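Long-range contacts in ribonucleoside triphosphate reductase (Lactobacillus leichmannii, PDB 1L1L), which catalyses the adenosylcobalamin-dependent reduction of ribonucleoside triphosphates to 2'-deoxyribonucleoside triphosphates, as a monomeric class II ribonucleotide reductase: residues T30-W38 with S45-R54; P136-S147 with A232-T242. All blocks are in the same frame, centred on the assembly; numbering follows the deposited sequence.

Contact 1 (T30-W38 with S45-R54) and contact 2 (P136-S147 with A232-T242) lie far apart in a single large chain: their centres are 43 Å from each other and their nearest atoms about 28 Å, so neither touches the other. In sequence they follow in series, the first closing before the second opens. Contact 1 is local, joining neighbouring elements of the N-terminal region, whereas contact 2 joins segments separated by 84 residues, the second of which falls within the sequence range of the insertion domain. Both use a buried carboxylate as the meeting point of several donors, E46 in one and D236 in the other.

Contact 1 of 2, residues T30-W38 with S45-R54; sequences TYKRTYARW and SENWDETVKR
Y31 inserts its ring and hydroxyl against the start of helix 48-60, and this is the tightly packed part of the contact. The ring receives the edge of W48 on one face, an edge-to-face (T-shaped) pair with planes at 66° and CE3 of W48 3.7 Å from CE1 of Y31. Its OH donates to OG1 of T51, 2.6 Å away at the ring edge, and that hydroxyl in turn donates to OE2 of E46. Tyrosine suits the place: its flat ring offers a face to W48, and its hydroxyl supplies the buried donor to T51.

E46 is the buried charge here. R54 grips it side-on, NE of R54 lying 2.7 Å from OE1 of E46 in a salt bridge while NH2 reaches OE2; NH1 and NH2 of R54 also donate to O of S104 and O of L101. T51 and NH2 of R54 approach OE2 from opposite faces of the carboxylate. N of R37 adds a weak bond to OE2 of E46 (3.3 Å), and N of E46 donates to O of R37 at 2.9 Å. CD of R37 lies over one face of the R54 guanidinium; NH1 of R37 is held by W102 O.

The wetter side belongs to K32. Bent at chi2 and chi3, its chain curls back to place NZ 2.9 Å from OG of S45 and 3.0 Å from O of E46. Waters link NZ to OD1 of N47 and to O of S45, whose OG also bonds E724. Exposed W38 forms an antiparallel non-hydrogen-bonded pair with S45.

Both segments lie in the sequence range of the ribonucleotide reductase alpha domain, and the short turn between them brings helix 27-32 against helix 48-60. Y31 and Y35 face helix 551-557, NE1 of W48 bonds O of Y90 on helix 72-90, and R37 and Y35 touch helix 98-103.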
loop_
_atom_site.group_PDB
_atom_site.type_symbol
_atom_site.label_atom_id
_atom_site.label_comp_id
_atom_site.label_asym_id
_atom_site.label_seq_id
_atom_site.Cartn_x
_atom_site.Cartn_y
_atom_site.Cartn_z
ATOM N N THR A 30 -15.171 7.331 -8.763
ATOM C CA THR A 30 -13.904 7.057 -8.094
ATOM C C THR A 30 -12.747 7.214 -9.068
ATOM O O THR A 30 -11.714 7.779 -8.733
ATOM C CB THR A 30 -13.874 5.630 -7.506
ATOM O OG1 THR A 30 -14.861 5.525 -6.474
ATOM C CG2 THR A 30 -12.494 5.321 -6.912
ATOM N N TYR A 31 -12.929 6.726 -10.291
ATOM C CA TYR A 31 -11.878 6.848 -11.282
ATOM C C TYR A 31 -11.558 8.311 -11.594
ATOM O O TYR A 31 -10.392 8.709 -11.611
ATOM C CB TYR A 31 -12.279 6.123 -12.577
ATOM C CG TYR A 31 -11.565 6.681 -13.780
ATOM C CD1 TYR A 31 -10.175 6.572 -13.911
ATOM C CD2 TYR A 31 -12.264 7.397 -14.760
ATOM C CE1 TYR A 31 -9.499 7.167 -14.992
ATOM C CE2 TYR A 31 -11.597 7.995 -15.831
ATOM C CZ TYR A 31 -10.225 7.877 -15.942
ATOM O OH TYR A 31 -9.582 8.478 -17.002
ATOM N N LYS A 32 -12.596 9.104 -11.838
ATOM C CA LYS A 32 -12.438 10.510 -12.181
ATOM C C LYS A 32 -11.714 11.370 -11.165
ATOM O O LYS A 32 -10.969 12.276 -11.525
ATOM C CB LYS A 32 -13.806 11.139 -12.457
ATOM C CG LYS A 32 -14.447 10.627 -13.718
ATOM C CD LYS A 32 -13.600 10.971 -14.946
ATOM C CE LYS A 32 -13.635 12.455 -15.257
ATOM N NZ LYS A 32 -12.939 12.747 -16.533
ATOM N N ARG A 33 -11.940 11.100 -9.889
ATOM C CA ARG A 33 -11.296 11.898 -8.868
ATOM C C ARG A 33 -10.056 11.227 -8.289
ATOM O O ARG A 33 -9.482 11.738 -7.332
ATOM C CB ARG A 33 -12.303 12.205 -7.758
ATOM C CG ARG A 33 -12.799 10.969 -7.036
ATOM C CD ARG A 33 -13.909 11.303 -6.043
ATOM N NE ARG A 33 -13.529 12.388 -5.137
ATOM C CZ ARG A 33 -14.076 12.584 -3.941
ATOM N NH1 ARG A 33 -15.025 11.766 -3.502
ATOM N NH2 ARG A 33 -13.671 13.598 -3.185
ATOM N N THR A 34 -9.623 10.109 -8.873
ATOM C CA THR A 34 -8.459 9.394 -8.356
ATOM C C THR A 34 -7.362 9.021 -9.347
ATOM O O THR A 34 -6.173 9.139 -9.037
ATOM C CB THR A 34 -8.870 8.076 -7.672
ATOM O OG1 THR A 34 -10.026 8.295 -6.859
ATOM C CG2 THR A 34 -7.721 7.548 -6.800
ATOM N N TYR A 35 -7.746 8.551 -10.530
ATOM C CA TYR A 35 -6.745 8.127 -11.508
ATOM C C TYR A 35 -6.698 8.894 -12.823
ATOM O O TYR A 35 -5.781 8.686 -13.621
ATOM C CB TYR A 35 -6.925 6.638 -11.807
ATOM C CG TYR A 35 -6.949 5.784 -10.571
ATOM C CD1 TYR A 35 -8.088 5.053 -10.240
ATOM C CD2 TYR A 35 -5.851 5.737 -9.704
ATOM C CE1 TYR A 35 -8.144 4.297 -9.077
ATOM C CE2 TYR A 35 -5.896 4.981 -8.532
ATOM C CZ TYR A 35 -7.049 4.265 -8.229
ATOM O OH TYR A 35 -7.126 3.507 -7.082
ATOM N N ALA A 36 -7.667 9.775 -13.050
ATOM C CA ALA A 36 -7.698 10.556 -14.281
ATOM C C ALA A 36 -6.743 11.745 -14.175
ATOM O O ALA A 36 -6.992 12.688 -13.417
ATOM C CB ALA A 36 -9.123 11.044 -14.563
ATOM N N ARG A 37 -5.643 11.699 -14.924
ATOM C CA ARG A 37 -4.677 12.794 -14.883
ATOM C C ARG A 37 -5.189 14.000 -15.660
ATOM O O ARG A 37 -6.028 13.862 -16.558
ATOM C CB ARG A 37 -3.332 12.347 -15.464
ATOM C CG ARG A 37 -2.666 11.208 -14.707
ATOM C CD ARG A 37 -1.313 10.853 -15.314
ATOM N NE ARG A 37 -0.314 11.905 -15.137
ATOM C CZ ARG A 37 0.265 12.216 -13.974
ATOM N NH1 ARG A 37 -0.049 11.558 -12.860
ATOM N NH2 ARG A 37 1.165 13.188 -13.925
ATOM N N TRP A 38 -4.692 15.182 -15.308
ATOM C CA TRP A 38 -5.088 16.408 -15.993
ATOM C C TRP A 38 -4.292 16.557 -17.286
ATOM O O TRP A 38 -3.086 16.301 -17.321
ATOM C CB TRP A 38 -4.857 17.625 -15.090
ATOM C CG TRP A 38 -5.173 18.937 -15.760
ATOM C CD1 TRP A 38 -4.279 19.817 -16.308
ATOM C CD2 TRP A 38 -6.473 19.498 -15.984
ATOM N NE1 TRP A 38 -4.942 20.887 -16.858
ATOM C CE2 TRP A 38 -6.289 20.717 -16.674
ATOM C CE3 TRP A 38 -7.776 19.086 -15.671
ATOM C CZ2 TRP A 38 -7.361 21.530 -17.055
ATOM C CZ3 TRP A 38 -8.841 19.894 -16.053
ATOM C CH2 TRP A 38 -8.624 21.103 -16.737
ATOM N N SER A 45 -9.534 16.577 -17.770
ATOM C CA SER A 45 -8.937 15.380 -17.198
ATOM C C SER A 45 -9.200 14.211 -18.152
ATOM O O SER A 45 -10.139 14.249 -18.941
ATOM C CB SER A 45 -9.544 15.082 -15.825
ATOM O OG SER A 45 -10.927 14.786 -15.923
ATOM N N GLU A 46 -8.360 13.185 -18.073
ATOM C CA GLU A 46 -8.476 11.998 -18.916
ATOM C C GLU A 46 -9.825 11.288 -18.845
ATOM O O GLU A 46 -10.604 11.465 -17.898
ATOM C CB GLU A 46 -7.408 10.975 -18.525
ATOM C CG GLU A 46 -5.966 11.352 -18.819
ATOM C CD GLU A 46 -5.014 10.295 -18.290
ATOM O OE1 GLU A 46 -3.855 10.225 -18.749
ATOM O OE2 GLU A 46 -5.438 9.532 -17.396
ATOM N N ASN A 47 -10.094 10.479 -19.870
ATOM C CA ASN A 47 -11.300 9.657 -19.925
ATOM C C ASN A 47 -10.739 8.260 -19.670
ATOM O O ASN A 47 -9.536 8.053 -19.817
ATOM C CB ASN A 47 -11.962 9.738 -21.307
ATOM C CG ASN A 47 -12.511 11.125 -21.605
ATOM O OD1 ASN A 47 -13.244 11.705 -20.797
ATOM N ND2 ASN A 47 -12.163 11.661 -22.768
ATOM N N TRP A 48 -11.585 7.312 -19.283
ATOM C CA TRP A 48 -11.126 5.959 -18.972
ATOM C C TRP A 48 -10.250 5.346 -20.072
ATOM O O TRP A 48 -9.101 4.961 -19.837
ATOM C CB TRP A 48 -12.335 5.062 -18.697
ATOM C CG TRP A 48 -12.009 3.649 -18.294
ATOM C CD1 TRP A 48 -12.652 2.519 -18.714
ATOM C CD2 TRP A 48 -11.009 3.216 -17.362
ATOM N NE1 TRP A 48 -12.118 1.414 -18.106
ATOM C CE2 TRP A 48 -11.109 1.809 -17.270
ATOM C CE3 TRP A 48 -10.044 3.878 -16.591
ATOM C CZ2 TRP A 48 -10.280 1.049 -16.438
ATOM C CZ3 TRP A 48 -9.219 3.122 -15.761
ATOM C CH2 TRP A 48 -9.343 1.721 -15.693
ATOM N N ASP A 49 -10.793 5.270 -21.282
ATOM C CA ASP A 49 -10.049 4.689 -22.396
ATOM C C ASP A 49 -8.635 5.264 -22.513
ATOM O O ASP A 49 -7.692 4.529 -22.801
ATOM C CB ASP A 49 -10.824 4.908 -23.706
ATOM C CG ASP A 49 -10.776 6.340 -24.167
ATOM O OD1 ASP A 49 -9.769 6.722 -24.794
ATOM O OD2 ASP A 49 -11.736 7.092 -23.892
ATOM N N GLU A 50 -8.483 6.567 -22.271
ATOM C CA GLU A 50 -7.176 7.222 -22.371
ATOM C C GLU A 50 -6.219 6.817 -21.263
ATOM O O GLU A 50 -5.016 6.659 -21.487
ATOM C CB GLU A 50 -7.323 8.737 -22.334
ATOM C CG GLU A 50 -8.180 9.335 -23.429
ATOM C CD GLU A 50 -8.362 10.821 -23.226
ATOM O OE1 GLU A 50 -8.966 11.200 -22.200
ATOM O OE2 GLU A 50 -7.890 11.608 -24.077
ATOM N N THR A 51 -6.743 6.694 -20.049
ATOM C CA THR A 51 -5.895 6.296 -18.940
ATOM C C THR A 51 -5.350 4.901 -19.191
ATOM O O THR A 51 -4.150 4.674 -19.094
ATOM C CB THR A 51 -6.677 6.295 -17.606
ATOM O OG1 THR A 51 -7.099 7.630 -17.304
ATOM C CG2 THR A 51 -5.808 5.765 -16.483
ATOM N N VAL A 52 -6.233 3.966 -19.515
ATOM C CA VAL A 52 -5.810 2.592 -19.753
ATOM C C VAL A 52 -4.773 2.513 -20.867
ATOM O O VAL A 52 -3.863 1.684 -20.812
ATOM C CB VAL A 52 -7.008 1.691 -20.116
ATOM C CG1 VAL A 52 -6.525 0.283 -20.461
ATOM C CG2 VAL A 52 -7.990 1.641 -18.957
ATOM N N LYS A 53 -4.905 3.380 -21.871
ATOM C CA LYS A 53 -3.968 3.379 -22.992
ATOM C C LYS A 53 -2.543 3.667 -22.538
ATOM O O LYS A 53 -1.610 2.938 -22.888
ATOM C CB LYS A 53 -4.401 4.402 -24.055
ATOM C CG LYS A 53 -3.370 4.671 -25.159
ATOM C CD LYS A 53 -3.984 5.484 -26.294
ATOM C CE LYS A 53 -2.934 6.209 -27.144
ATOM N NZ LYS A 53 -1.923 5.304 -27.765
ATOM N N ARG A 54 -2.364 4.723 -21.751
ATOM C CA ARG A 54 -1.025 5.052 -21.287
ATOM C C ARG A 54 -0.519 4.054 -20.246
ATOM O O ARG A 54 0.681 3.831 -20.134
ATOM C CB ARG A 54 -0.977 6.473 -20.726
ATOM C CG ARG A 54 -1.780 6.697 -19.472
ATOM C CD ARG A 54 -1.313 7.974 -18.781
ATOM N NE ARG A 54 -2.231 8.375 -17.720
ATOM C CZ ARG A 54 -2.360 7.743 -16.560
ATOM N NH1 ARG A 54 -1.621 6.671 -16.290
ATOM N NH2 ARG A 54 -3.241 8.187 -15.674
HETATM O O HOH W 1 -14.392 11.432 -18.643
HETATM O O HOH W 2 -11.107 14.502 -13.032
HETATM O O HOH W 3 -13.193 14.606 -18.386
#

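Contact 2 of 2, residues P136-S147 with A232-T242; sequences PSYLGKQEKAVS and ALLIDLHFAQT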
loop_
_atom_site.group_PDB
_atom_site.type_symbol
_atom_site.label_atom_id
_atom_site.label_comp_id
_atom_site.label_asym_id
_atom_site.label_seq_id
_atom_site.Cartn_x
_atom_site.Cartn_y
_atom_site.Cartn_z
ATOM N N PRO A 136 25.250 10.263 0.835
ATOM C CA PRO A 136 25.815 11.408 1.561
ATOM C C PRO A 136 27.254 11.690 1.117
ATOM O O PRO A 136 28.035 10.764 0.896
ATOM C CB PRO A 136 25.727 10.963 3.017
ATOM C CG PRO A 136 24.479 10.109 3.021
ATOM C CD PRO A 136 24.681 9.277 1.771
ATOM N N SER A 137 27.586 12.970 0.985
ATOM C CA SER A 137 28.915 13.393 0.552
ATOM C C SER A 137 30.028 12.932 1.488
ATOM O O SER A 137 31.137 12.639 1.049
ATOM C CB SER A 137 28.964 14.916 0.442
ATOM O OG SER A 137 28.768 15.514 1.714
ATOM N N TYR A 138 29.726 12.876 2.778
ATOM C CA TYR A 138 30.708 12.477 3.776
ATOM C C TYR A 138 30.858 10.967 3.890
ATOM O O TYR A 138 31.653 10.477 4.689
ATOM C CB TYR A 138 30.310 13.054 5.133
ATOM C CG TYR A 138 28.893 12.707 5.524
ATOM C CD1 TYR A 138 28.526 11.386 5.801
ATOM C CD2 TYR A 138 27.909 13.689 5.586
ATOM C CE1 TYR A 138 27.215 11.057 6.129
ATOM C CE2 TYR A 138 26.597 13.369 5.912
ATOM C CZ TYR A 138 26.259 12.053 6.182
ATOM O OH TYR A 138 24.959 11.737 6.504
ATOM N N LEU A 139 30.096 10.230 3.090
ATOM C CA LEU A 139 30.148 8.773 3.139
ATOM C C LEU A 139 30.712 8.104 1.905
ATOM O O LEU A 139 30.445 8.519 0.780
ATOM C CB LEU A 139 28.753 8.195 3.388
ATOM C CG LEU A 139 28.197 8.249 4.806
ATOM C CD1 LEU A 139 26.775 7.711 4.803
ATOM C CD2 LEU A 139 29.074 7.434 5.737
ATOM N N GLY A 140 31.494 7.056 2.130
ATOM C CA GLY A 140 32.039 6.300 1.022
ATOM C C GLY A 140 30.885 5.419 0.586
ATOM O O GLY A 140 29.864 5.358 1.273
ATOM N N LYS A 141 31.023 4.733 -0.537
ATOM C CA LYS A 141 29.942 3.886 -1.005
ATOM C C LYS A 141 29.711 2.711 -0.055
ATOM O O LYS A 141 28.627 2.558 0.507
ATOM C CB LYS A 141 30.254 3.373 -2.410
ATOM C CG LYS A 141 29.073 3.425 -3.356
ATOM C CD LYS A 141 29.154 4.616 -4.294
ATOM C CE LYS A 141 30.246 4.414 -5.335
ATOM N NZ LYS A 141 30.250 5.509 -6.342
ATOM N N GLN A 142 30.745 1.897 0.141
ATOM C CA GLN A 142 30.650 0.720 1.001
ATOM C C GLN A 142 30.689 1.003 2.499
ATOM O O GLN A 142 30.752 0.073 3.299
ATOM C CB GLN A 142 31.768 -0.263 0.654
ATOM C CG GLN A 142 31.995 -0.415 -0.836
ATOM C CD GLN A 142 30.699 -0.560 -1.602
ATOM O OE1 GLN A 142 29.945 -1.515 -1.403
ATOM N NE2 GLN A 142 30.428 0.395 -2.482
ATOM N N GLU A 143 30.642 2.276 2.879
ATOM C CA GLU A 143 30.682 2.657 4.288
ATOM C C GLU A 143 29.305 2.640 4.952
ATOM O O GLU A 143 28.390 3.335 4.517
ATOM C CB GLU A 143 31.303 4.046 4.429
ATOM C CG GLU A 143 31.346 4.564 5.854
ATOM C CD GLU A 143 32.066 5.891 5.963
ATOM O OE1 GLU A 143 32.119 6.449 7.080
ATOM O OE2 GLU A 143 32.578 6.376 4.932
ATOM N N LYS A 144 29.175 1.858 6.023
ATOM C CA LYS A 144 27.915 1.742 6.752
ATOM C C LYS A 144 27.587 2.989 7.570
ATOM O O LYS A 144 28.466 3.578 8.203
ATOM C CB LYS A 144 27.955 0.521 7.676
ATOM C CG LYS A 144 28.088 -0.804 6.943
ATOM C CD LYS A 144 27.853 -1.979 7.884
ATOM C CE LYS A 144 27.917 -3.301 7.146
ATOM N NZ LYS A 144 27.505 -4.432 8.025
ATOM N N ALA A 145 26.316 3.381 7.557
ATOM C CA ALA A 145 25.865 4.557 8.284
ATOM C C ALA A 145 24.545 4.302 8.992
ATOM O O ALA A 145 23.679 3.593 8.480
ATOM C CB ALA A 145 25.719 5.731 7.330
ATOM N N VAL A 146 24.393 4.891 10.171
ATOM C CA VAL A 146 23.178 4.739 10.954
ATOM C C VAL A 146 21.962 5.322 10.235
ATOM O O VAL A 146 20.841 4.851 10.418
ATOM C CB VAL A 146 23.315 5.439 12.312
ATOM C CG1 VAL A 146 22.001 5.395 13.061
ATOM C CG2 VAL A 146 24.416 4.773 13.122
ATOM N N SER A 147 22.199 6.338 9.413
ATOM C CA SER A 147 21.135 7.022 8.683
ATOM C C SER A 147 20.580 6.286 7.461
ATOM O O SER A 147 19.480 6.591 7.009
ATOM C CB SER A 147 21.632 8.396 8.229
ATOM O OG SER A 147 22.639 8.245 7.240
ATOM N N ALA A 232 19.765 12.760 6.870
ATOM C CA ALA A 232 20.876 11.809 6.922
ATOM C C ALA A 232 22.086 12.432 7.621
ATOM O O ALA A 232 22.778 11.769 8.408
ATOM C CB ALA A 232 21.261 11.361 5.510
ATOM N N LEU A 233 22.330 13.706 7.321
ATOM C CA LEU A 233 23.435 14.452 7.917
ATOM C C LEU A 233 23.190 14.598 9.420
ATOM O O LEU A 233 24.055 14.269 10.233
ATOM C CB LEU A 233 23.542 15.840 7.266
ATOM C CG LEU A 233 24.551 16.826 7.867
ATOM C CD1 LEU A 233 25.943 16.214 7.833
ATOM C CD2 LEU A 233 24.507 18.150 7.092
ATOM N N LEU A 234 22.004 15.088 9.773
ATOM C CA LEU A 234 21.617 15.270 11.170
ATOM C C LEU A 234 21.806 13.997 12.000
ATOM O O LEU A 234 22.321 14.045 13.121
ATOM C CB LEU A 234 20.156 15.706 11.266
ATOM C CG LEU A 234 19.610 15.753 12.694
ATOM C CD1 LEU A 234 20.421 16.755 13.523
ATOM C CD2 LEU A 234 18.144 16.136 12.676
ATOM N N ILE A 235 21.372 12.864 11.452
ATOM C CA ILE A 235 21.496 11.592 12.144
ATOM C C ILE A 235 22.951 11.134 12.275
ATOM O O ILE A 235 23.422 10.841 13.378
ATOM C CB ILE A 235 20.690 10.484 11.418
ATOM C CG1 ILE A 235 19.189 10.760 11.541
ATOM C CG2 ILE A 235 21.028 9.131 12.008
ATOM C CD1 ILE A 235 18.317 9.847 10.673
ATOM N N ASP A 236 23.663 11.075 11.154
ATOM C CA ASP A 236 25.048 10.620 11.160
ATOM C C ASP A 236 26.017 11.442 12.031
ATOM O O ASP A 236 27.095 10.950 12.387
ATOM C CB ASP A 236 25.595 10.530 9.723
ATOM C CG ASP A 236 24.957 9.398 8.907
ATOM O OD1 ASP A 236 24.666 8.329 9.476
ATOM O OD2 ASP A 236 24.766 9.568 7.682
ATOM N N LEU A 237 25.643 12.673 12.377
ATOM C CA LEU A 237 26.504 13.522 13.205
ATOM C C LEU A 237 26.429 13.149 14.681
ATOM O O LEU A 237 27.133 13.726 15.514
ATOM C CB LEU A 237 26.131 14.997 13.053
ATOM C CG LEU A 237 26.533 15.703 11.757
ATOM C CD1 LEU A 237 26.124 17.165 11.849
ATOM C CD2 LEU A 237 28.039 15.577 11.536
ATOM N N HIS A 238 25.563 12.197 15.009
ATOM C CA HIS A 238 25.420 11.769 16.389
ATOM C C HIS A 238 26.340 10.587 16.680
ATOM O O HIS A 238 26.444 10.155 17.826
ATOM C CB HIS A 238 23.967 11.360 16.681
ATOM C CG HIS A 238 23.027 12.513 16.856
ATOM N ND1 HIS A 238 22.588 13.287 15.803
ATOM C CD2 HIS A 238 22.436 13.018 17.964
ATOM C CE1 HIS A 238 21.766 14.217 16.255
ATOM N NE2 HIS A 238 21.657 14.076 17.564
ATOM N N PHE A 239 27.010 10.079 15.648
ATOM C CA PHE A 239 27.882 8.917 15.795
ATOM C C PHE A 239 29.313 9.132 15.305
ATOM O O PHE A 239 29.552 9.518 14.158
ATOM C CB PHE A 239 27.254 7.713 15.076
ATOM C CG PHE A 239 25.814 7.470 15.456
ATOM C CD1 PHE A 239 24.793 8.265 14.930
ATOM C CD2 PHE A 239 25.479 6.482 16.381
ATOM C CE1 PHE A 239 23.466 8.081 15.321
ATOM C CE2 PHE A 239 24.157 6.291 16.780
ATOM C CZ PHE A 239 23.148 7.091 16.251
ATOM N N ALA A 240 30.268 8.861 16.190
ATOM C CA ALA A 240 31.682 9.036 15.881
ATOM C C ALA A 240 32.134 8.393 14.573
ATOM O O ALA A 240 32.961 8.952 13.858
ATOM C CB ALA A 240 32.530 8.507 17.036
ATOM N N GLN A 241 31.593 7.219 14.264
ATOM C CA GLN A 241 31.957 6.494 13.047
ATOM C C GLN A 241 31.783 7.328 11.781
ATOM O O GLN A 241 32.493 7.129 10.791
ATOM C CB GLN A 241 31.109 5.228 12.930
ATOM C CG GLN A 241 29.632 5.510 12.689
ATOM C CD GLN A 241 28.793 4.249 12.683
ATOM O OE1 GLN A 241 28.616 3.609 13.717
ATOM N NE2 GLN A 241 28.278 3.882 11.513
ATOM N N THR A 242 30.829 8.252 11.812
ATOM C CA THR A 242 30.550 9.112 10.667
ATOM C C THR A 242 30.688 10.580 11.053
ATOM O O THR A 242 29.995 11.442 10.512
ATOM C CB THR A 242 29.123 8.872 10.122
ATOM O OG1 THR A 242 28.187 8.902 11.204
ATOM C CG2 THR A 242 29.036 7.529 9.428
HETATM O O HOH W 4 26.178 6.942 11.114
#
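D236 draws two hydroxyls and a backbone amide from the P136-S147 segment onto its carboxylate. OH of Y138 and OG of S147 each donate to OD2 of D236 at 2.5 Å, both short bonds, while N of S147 reaches OD1 of D236 at 3.2 Å; OG of S147 also bonds OH of Y129. The Y138 ring stands almost perpendicular to the carboxylate, at 87°. A water takes N of V146 and gives to OD1 of D236, its fourth donor, and to OG1 of T242, whose hydroxyl donates to O of D236.

Beyond this polar centre, V146 is branched to meet a flat surface: its CG2 sits over the middle of the F239 ring, a CH-pi contact 3.7 Å from the centroid and 7° off the normal. With CG1 anti to the backbone N (chi1 174°), the other branch reaches CZ of F239 and CG2 of I235. CE2 of Y138 rests 3.5 Å from CD1 of L233, and CD2 of L139 meets CG2 of T242. On the solvent side, NE2 of Q241 makes only a weak bond to O of K144.

The contact ties the end of helix 224-236 and its following turn, within the insertion-domain range of the B12-dependent family, to the loop around strand 144-145, which pairs with strand 127-128. Behind, L233 packs on strand 249-253, and I235 on helix 275-289.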